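Local structure of flavodoxin (Bacteroides uniformis, 4J8P) at residues Gly75-Ala78 with Glu79-Thr82; Ser121-Ser124 with Asn125-Glu129. The protein binds flavin mononucleotide in a flavodoxin-like fold and, as a putative flavoprotein, probably serves in electron transfer. All blocks are in the same frame, centred on the assembly; numbering follows the deposited sequence.

Contact 1: Gly75-Ala78 with Glu79-Thr82; sequences GSLA and EYDT. With GOL (glycerol), chain D.
Leu77 and Tyr80 meet where a loop tightens into the start of a strand, and the phenol ring of Tyr80 shows how one flat group can serve several neighbours at once. Over the centre of one face lies CG of Glu79, 3.5 Å above the ring plane, held there by a first torsion of 60°, which places CG between the backbone N and the carbonyl carbon; beyond CG the chain runs on extended. At the edge, close to the ring plane, sits a glycerol, probably from the crystallisation liquor, whose O3 is hydrogen-bonded to Tyr80 OH at 2.7 Å. Leu77 approaches obliquely: its carbonyl O is 3.5 Å from Tyr80 CD2. The ring reaches this place because chi1 of Tyr80 (-52°) swings CG beside its own backbone N, the very N-H that the turn uses.

That turn is a type I beta turn from Leu77 to Tyr80, closed by Tyr80 N giving its hydrogen to Leu77 O at 3.0 Å. The bond is fairly straight at the hydrogen (162°), although the donor stands well above the carbonyl plane. Just ahead, Ser76 OG accepts from Ala78 N at 3.2 Å, an ST turn immediately before the beta turn. A water donates to both Ser76 O (2.7 Å) and Glu79 OE2 (3.0 Å), bridging the two segments, and it also bonds to glycerol O2. The other carboxylate oxygen of Glu79, OE1, forms a salt bridge with Lys7, so both oxygens of this group are engaged.

Within the flavodoxin fold, the turn delivers the chain from the loop after helix 56-62 into strand 80-88. Leu77 and Tyr80 both lie against Leu9 of the adjacent parallel strand 7-12, while Lys110, just before strand 111-117 on the other flank, bonds to the carbonyl oxygens of Leu77 and Tyr80.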
ATOM      1  N   GLY A  75       1.062 -15.302  -4.128  1.00 31.81           N
ATOM      2  CA  GLY A  75       0.340 -16.530  -3.830  1.00 32.57           C
ATOM      3  C   GLY A  75      -1.143 -16.284  -4.029  1.00 38.10           C
ATOM      4  O   GLY A  75      -1.539 -15.190  -4.459  1.00 37.78           O
ATOM      5  N   SER A  76      -1.980 -17.276  -3.693  1.00 35.27           N
ATOM      6  CA  SER A  76      -3.431 -17.145  -3.834  1.00 34.60           C
ATOM      7  C   SER A  76      -4.011 -16.141  -2.832  1.00 35.51           C
ATOM      8  O   SER A  76      -3.595 -16.118  -1.672  1.00 34.09           O
ATOM      9  CB  SER A  76      -4.117 -18.500  -3.660  1.00 39.39           C
ATOM     10  OG  SER A  76      -5.521 -18.375  -3.498  1.00 42.94           O
ATOM     11  N   LEU A  77      -5.003 -15.342  -3.278  1.00 31.27           N
ATOM     12  CA  LEU A  77      -5.700 -14.373  -2.416  1.00 29.01           C
ATOM     13  C   LEU A  77      -7.127 -14.849  -2.128  1.00 32.73           C
ATOM     14  O   LEU A  77      -7.880 -14.161  -1.446  1.00 32.47           O
ATOM     15  CB  LEU A  77      -5.707 -12.954  -3.043  1.00 27.85           C
ATOM     16  CG  LEU A  77      -4.351 -12.370  -3.450  1.00 30.68           C
ATOM     17  CD1 LEU A  77      -4.527 -11.043  -4.188  1.00 29.95           C
ATOM     18  CD2 LEU A  77      -3.423 -12.172  -2.238  1.00 33.01           C
ATOM     19  N   ALA A  78      -7.490 -16.061  -2.609  1.00 31.73           N
ATOM     20  CA  ALA A  78      -8.813 -16.657  -2.461  1.00 32.22           C
ATOM     21  C   ALA A  78      -9.337 -16.684  -1.010  1.00 34.86           C
ATOM     22  O   ALA A  78     -10.525 -16.440  -0.806  1.00 35.25           O
ATOM     23  CB  ALA A  78      -8.804 -18.076  -3.027  1.00 33.60           C
ATOM     24  N   GLU A  79      -8.463 -16.939  -0.011  1.00 31.82           N
ATOM     25  CA  GLU A  79      -8.875 -17.028   1.406  1.00 32.24           C
ATOM     26  C   GLU A  79      -9.303 -15.659   2.023  1.00 33.36           C
ATOM     27  O   GLU A  79      -9.905 -15.620   3.109  1.00 33.08           O
ATOM     28  CB  GLU A  79      -7.745 -17.645   2.255  1.00 34.53           C
ATOM     29  CG  GLU A  79      -6.439 -16.859   2.227  1.00 47.29           C
ATOM     30  CD  GLU A  79      -5.208 -17.571   2.751  1.00 62.68           C
ATOM     31  OE1 GLU A  79      -5.130 -17.802   3.979  1.00 61.99           O
ATOM     32  OE2 GLU A  79      -4.292 -17.839   1.943  1.00 54.08           O
ATOM     33  N   TYR A  80      -8.990 -14.549   1.344  1.00 27.87           N
ATOM     34  CA  TYR A  80      -9.312 -13.241   1.905  1.00 25.58           C
ATOM     35  C   TYR A  80     -10.540 -12.592   1.291  1.00 30.14           C
ATOM     36  O   TYR A  80     -10.679 -12.583   0.066  1.00 30.46           O
ATOM     37  CB  TYR A  80      -8.118 -12.296   1.693  1.00 24.38           C
ATOM     38  CG  TYR A  80      -6.804 -12.857   2.187  1.00 24.72           C
ATOM     39  CD1 TYR A  80      -6.548 -12.983   3.549  1.00 26.85           C
ATOM     40  CD2 TYR A  80      -5.831 -13.289   1.293  1.00 27.21           C
ATOM     41  CE1 TYR A  80      -5.354 -13.526   4.010  1.00 24.85           C
ATOM     42  CE2 TYR A  80      -4.614 -13.795   1.743  1.00 27.53           C
ATOM     43  CZ  TYR A  80      -4.388 -13.929   3.104  1.00 31.67           C
ATOM     44  OH  TYR A  80      -3.180 -14.383   3.568  1.00 29.87           O
ATOM     45  N   ASP A  81     -11.382 -11.960   2.124  1.00 26.04           N
ATOM     46  CA  ASP A  81     -12.501 -11.174   1.610  1.00 26.85           C
ATOM     47  C   ASP A  81     -12.195  -9.679   1.815  1.00 27.53           C
ATOM     48  O   ASP A  81     -12.902  -8.837   1.272  1.00 27.57           O
ATOM     49  CB  ASP A  81     -13.856 -11.573   2.236  1.00 30.26           C
ATOM     50  CG  ASP A  81     -14.121 -11.216   3.693  1.00 43.86           C
ATOM     51  OD1 ASP A  81     -13.291 -10.513   4.300  1.00 43.05           O
ATOM     52  OD2 ASP A  81     -15.179 -11.638   4.228  1.00 53.06           O
ATOM     53  N   THR A  82     -11.141  -9.363   2.621  1.00 23.32           N
ATOM     54  CA  THR A  82     -10.765  -7.989   2.940  1.00 20.47           C
ATOM     55  C   THR A  82      -9.276  -7.843   2.832  1.00 21.22           C
ATOM     56  O   THR A  82      -8.547  -8.644   3.432  1.00 21.35           O
ATOM     57  CB  THR A  82     -11.235  -7.595   4.368  1.00 23.94           C
ATOM     58  OG1 THR A  82     -12.644  -7.804   4.475  1.00 26.55           O
ATOM     59  CG2 THR A  82     -10.964  -6.112   4.693  1.00 24.25           C
TER
HETATM   60  C1  GOL D 203       0.558 -13.259  -1.308  1.00 33.94           C
HETATM   61  O1  GOL D 203       1.678 -13.813  -1.978  1.00 33.44           O
HETATM   62  C2  GOL D 203       0.333 -14.027  -0.027  1.00 34.14           C
HETATM   63  O2  GOL D 203       0.085 -15.399  -0.353  1.00 32.49           O
HETATM   64  C3  GOL D 203      -0.806 -13.468   0.792  1.00 32.31           C
HETATM   65  O3  GOL D 203      -1.037 -14.281   1.941  1.00 30.17           O
HETATM   66  O   HOH W   1      -1.926 -17.159   0.179  1.00 45.73           O

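Contact 2: Ser121-Ser124 with Asn125-Glu129; sequences SSIS and NAEKE. With FMN (flavin mononucleotide), chain B.
Glu127 rises from the first turn of its helix beside Ile123, and its side chain can be read outward as a series of meetings. CB lies 3.3 Å from Ile123 O, the acceptor that Glu127 N also holds in a helical bond of 2.9 Å. With CG anti to the backbone N (chi1 168°) the chain runs out extended, past Pro114 of the neighbouring strand, until OE1 comes 4.2 Å from Ile123 CG2. A water then donates to this OE1 and to Ser124 O, 2.8 Å from each, while OE2 accepts from Gly142 N.

Before the helix, in the conformer described, Ser122 OG receives a weak capping bond from Ser124 N (3.4 Å). Two further waters accept from Asn125 N and Ala126 N, linking the first to Ser122 OG, again in this conformer, and the second to Ser122 O.

Ser121, the residue before Ser122, faces the flavin. Its N donates almost straight to FMN O2 (2.8 Å), and its OG accepts from FMN N3 (2.9 Å). Donor and acceptor thus match the pyrimidine edge of the isoalloxazine, and the hydrogen bond to O2 would be expected to ease any negative charge that builds there on reduction.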
ATOM      1  N   SER A 121       1.332  15.210   3.190  1.00 19.72           N
ATOM      2  CA  SER A 121       0.225  15.133   2.236  1.00 18.27           C
ATOM      3  C   SER A 121      -0.885  14.200   2.685  1.00 20.25           C
ATOM      4  O   SER A 121      -0.649  13.202   3.394  1.00 19.78           O
ATOM      5  CB  SER A 121       0.725  14.637   0.883  1.00 21.84           C
ATOM      6  OG  SER A 121       1.702  15.524   0.332  1.00 22.86           O
ATOM      7  N   SER A 122      -2.097  14.537   2.259  1.00 18.73           N
ATOM      8  CA  SER A 122      -3.266  13.693   2.488  0.70 17.38           C
ATOM      9  C   SER A 122      -3.223  12.461   1.578  1.00 20.22           C
ATOM     10  O   SER A 122      -2.470  12.432   0.597  1.00 19.05           O
ATOM     11  CB  SER A 122      -4.538  14.479   2.190  0.70 20.02           C
ATOM     12  OG  SER A 122      -4.715  14.609   0.787  0.70 18.37           O
ATOM     13  N   ILE A 123      -4.052  11.443   1.862  1.00 16.33           N
ATOM     14  CA  ILE A 123      -4.126  10.255   1.019  1.00 15.78           C
ATOM     15  C   ILE A 123      -5.096  10.461  -0.159  1.00 15.36           C
ATOM     16  O   ILE A 123      -5.200   9.578  -1.013  1.00 17.38           O
ATOM     17  CB  ILE A 123      -4.582   9.040   1.893  1.00 17.85           C
ATOM     18  CG1 ILE A 123      -4.225   7.707   1.215  1.00 17.61           C
ATOM     19  CG2 ILE A 123      -6.119   9.077   2.209  1.00 17.22           C
ATOM     20  CD1 ILE A 123      -4.631   6.472   2.076  1.00 19.08           C
ATOM     21  N   SER A 124      -5.843  11.589  -0.192  1.00 16.78           N
ATOM     22  CA  SER A 124      -6.919  11.777  -1.149  1.00 16.40           C
ATOM     23  C   SER A 124      -6.533  11.505  -2.586  1.00 17.53           C
ATOM     24  O   SER A 124      -7.220  10.719  -3.245  1.00 17.60           O
ATOM     25  CB  SER A 124      -7.489  13.181  -1.036  1.00 19.44           C
ATOM     26  OG  SER A 124      -7.955  13.312   0.293  1.00 25.03           O
ATOM     27  N   ASN A 125      -5.464  12.142  -3.102  1.00 16.49           N
ATOM     28  CA  ASN A 125      -5.134  11.918  -4.504  1.00 16.38           C
ATOM     29  C   ASN A 125      -4.691  10.480  -4.775  1.00 17.47           C
ATOM     30  O   ASN A 125      -5.088   9.876  -5.793  1.00 18.38           O
ATOM     31  CB  ASN A 125      -4.073  12.895  -4.951  1.00 17.78           C
ATOM     32  CG  ASN A 125      -3.838  12.855  -6.431  1.00 21.79           C
ATOM     33  OD1 ASN A 125      -4.681  13.314  -7.207  1.00 20.08           O
ATOM     34  ND2 ASN A 125      -2.698  12.282  -6.833  1.00 18.73           N
ATOM     35  N   ALA A 126      -3.838   9.944  -3.902  1.00 15.14           N
ATOM     36  CA  ALA A 126      -3.329   8.583  -4.098  1.00 15.26           C
ATOM     37  C   ALA A 126      -4.478   7.586  -4.146  1.00 17.17           C
ATOM     38  O   ALA A 126      -4.574   6.739  -5.038  1.00 18.19           O
ATOM     39  CB  ALA A 126      -2.389   8.233  -2.962  1.00 17.35           C
ATOM     40  N   GLU A 127      -5.398   7.738  -3.188  1.00 16.10           N
ATOM     41  CA  GLU A 127      -6.570   6.882  -3.147  1.00 15.35           C
ATOM     42  C   GLU A 127      -7.450   7.075  -4.409  1.00 18.00           C
ATOM     43  O   GLU A 127      -7.947   6.097  -4.990  1.00 18.22           O
ATOM     44  CB  GLU A 127      -7.352   7.285  -1.884  1.00 17.60           C
ATOM     45  CG  GLU A 127      -8.732   6.704  -1.812  1.00 20.77           C
ATOM     46  CD  GLU A 127      -9.407   7.030  -0.495  1.00 28.28           C
ATOM     47  OE1 GLU A 127      -9.486   8.219  -0.102  1.00 24.08           O
ATOM     48  OE2 GLU A 127      -9.947   6.079   0.102  1.00 22.40           O
ATOM     49  N   LYS A 128      -7.725   8.339  -4.797  1.00 16.57           N
ATOM     50  CA  LYS A 128      -8.580   8.556  -5.970  1.00 15.87           C
ATOM     51  C   LYS A 128      -7.961   7.946  -7.238  1.00 18.58           C
ATOM     52  O   LYS A 128      -8.673   7.360  -8.053  1.00 18.73           O
ATOM     53  CB  LYS A 128      -8.804  10.056  -6.159  1.00 17.48           C
ATOM     54  CG  LYS A 128      -9.953  10.367  -7.148  1.00 18.08           C
ATOM     55  CD  LYS A 128     -11.350   9.784  -6.723  1.00 22.44           C
ATOM     56  CE  LYS A 128     -11.781  10.128  -5.311  1.00 24.66           C
ATOM     57  NZ  LYS A 128     -13.006   9.346  -4.895  1.00 23.14           N
ATOM     58  N   GLU A 129      -6.633   8.096  -7.416  1.00 16.49           N
ATOM     59  CA  GLU A 129      -6.001   7.509  -8.599  1.00 16.73           C
ATOM     60  C   GLU A 129      -6.128   5.981  -8.579  1.00 19.29           C
ATOM     61  O   GLU A 129      -6.395   5.394  -9.624  1.00 20.42           O
ATOM     62  CB  GLU A 129      -4.533   7.931  -8.697  1.00 17.47           C
ATOM     63  CG  GLU A 129      -4.392   9.375  -9.133  1.00 21.39           C
ATOM     64  CD  GLU A 129      -4.395   9.591 -10.634  1.00 36.64           C
ATOM     65  OE1 GLU A 129      -4.472   8.598 -11.396  1.00 29.37           O
ATOM     66  OE2 GLU A 129      -4.260  10.763 -11.049  1.00 39.28           O
TER
HETATM   67  N1  FMN B 201       5.497  12.854   1.737  1.00 24.24           N
HETATM   68  C2  FMN B 201       4.455  13.708   1.478  1.00 24.36           C
HETATM   69  O2  FMN B 201       3.857  14.306   2.378  1.00 24.39           O
HETATM   70  N3  FMN B 201       4.098  13.987   0.153  1.00 22.66           N
HETATM   71  C4  FMN B 201       4.738  13.501  -0.975  1.00 23.56           C
HETATM   72  O4  FMN B 201       4.291  13.765  -2.094  1.00 22.99           O
HETATM   73  C4A FMN B 201       5.901  12.664  -0.690  1.00 23.72           C
HETATM   74  N5  FMN B 201       6.650  12.269  -1.701  1.00 21.98           N
HETATM   75  C5A FMN B 201       7.752  11.471  -1.423  1.00 24.14           C
HETATM   76  C6  FMN B 201       8.517  10.992  -2.496  1.00 21.57           C
HETATM   77  C7  FMN B 201       9.571  10.109  -2.297  1.00 23.84           C
HETATM   78  C7M FMN B 201      10.272   9.518  -3.492  1.00 23.91           C
HETATM   79  C8  FMN B 201       9.901   9.712  -0.985  1.00 22.58           C
HETATM   80  C8M FMN B 201      10.994   8.710  -0.719  1.00 23.41           C
HETATM   81  C9  FMN B 201       9.161  10.208   0.082  1.00 23.36           C
HETATM   82  C9A FMN B 201       8.083  11.074  -0.112  1.00 24.88           C
HETATM   83  N10 FMN B 201       7.270  11.554   0.960  1.00 24.16           N
HETATM   84  C10 FMN B 201       6.189  12.359   0.711  1.00 21.58           C
HETATM   85  C1' FMN B 201       7.597  11.139   2.345  1.00 23.41           C
HETATM   86  C2' FMN B 201       7.026   9.767   2.705  1.00 22.81           C
HETATM   87  O2' FMN B 201       5.671   9.610   2.286  1.00 19.09           O
HETATM   88  C3' FMN B 201       7.089   9.474   4.205  1.00 21.74           C
HETATM   89  O3' FMN B 201       8.391   9.801   4.709  1.00 22.78           O
HETATM   90  C4' FMN B 201       6.708   8.025   4.522  1.00 21.68           C
HETATM   91  O4' FMN B 201       6.268   7.968   5.879  1.00 25.51           O
HETATM   92  C5' FMN B 201       7.889   7.089   4.320  1.00 22.98           C
HETATM   93  O5' FMN B 201       7.379   5.775   4.566  1.00 20.67           O
HETATM   94  P   FMN B 201       8.232   4.462   4.569  1.00 18.70           P
HETATM   95  O1P FMN B 201       8.901   4.174   3.279  1.00 18.36           O
HETATM   96  O2P FMN B 201       7.230   3.407   4.967  1.00 17.29           O
HETATM   97  O3P FMN B 201       9.246   4.599   5.710  1.00 23.58           O
HETATM   98  O   HOH W   2      -3.912  14.217  -1.851  1.00 20.30           O
HETATM   99  O   HOH W   3      -2.265  11.473  -2.035  1.00 20.60           O
HETATM  100  O   HOH W   4      -9.715  10.002  -2.287  1.00 22.01           O

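How the contacts relate
Followed from the N terminus, the chain passes through strand 7-12, helix 18-30, strand 33-36 and helix 56-62 before contact 1 closes the long loop that leads into strand 80-88. It then crosses the sheet, returns through helix 96-102 and runs along strand 111-117, whose exit loop leads into helix 124-133 at contact 2. The two contacts are in series, neither nested nor crossed, with centres about 25 Å apart on opposite sides of the chain's centre. Because neighbouring strands 80-88 and 111-117 run parallel, contact 1, at the start of the former, lies at the amino end of the sheet, and contact 2, following the latter, at its carboxyl end, where flavodoxin-like folds bind their flavin.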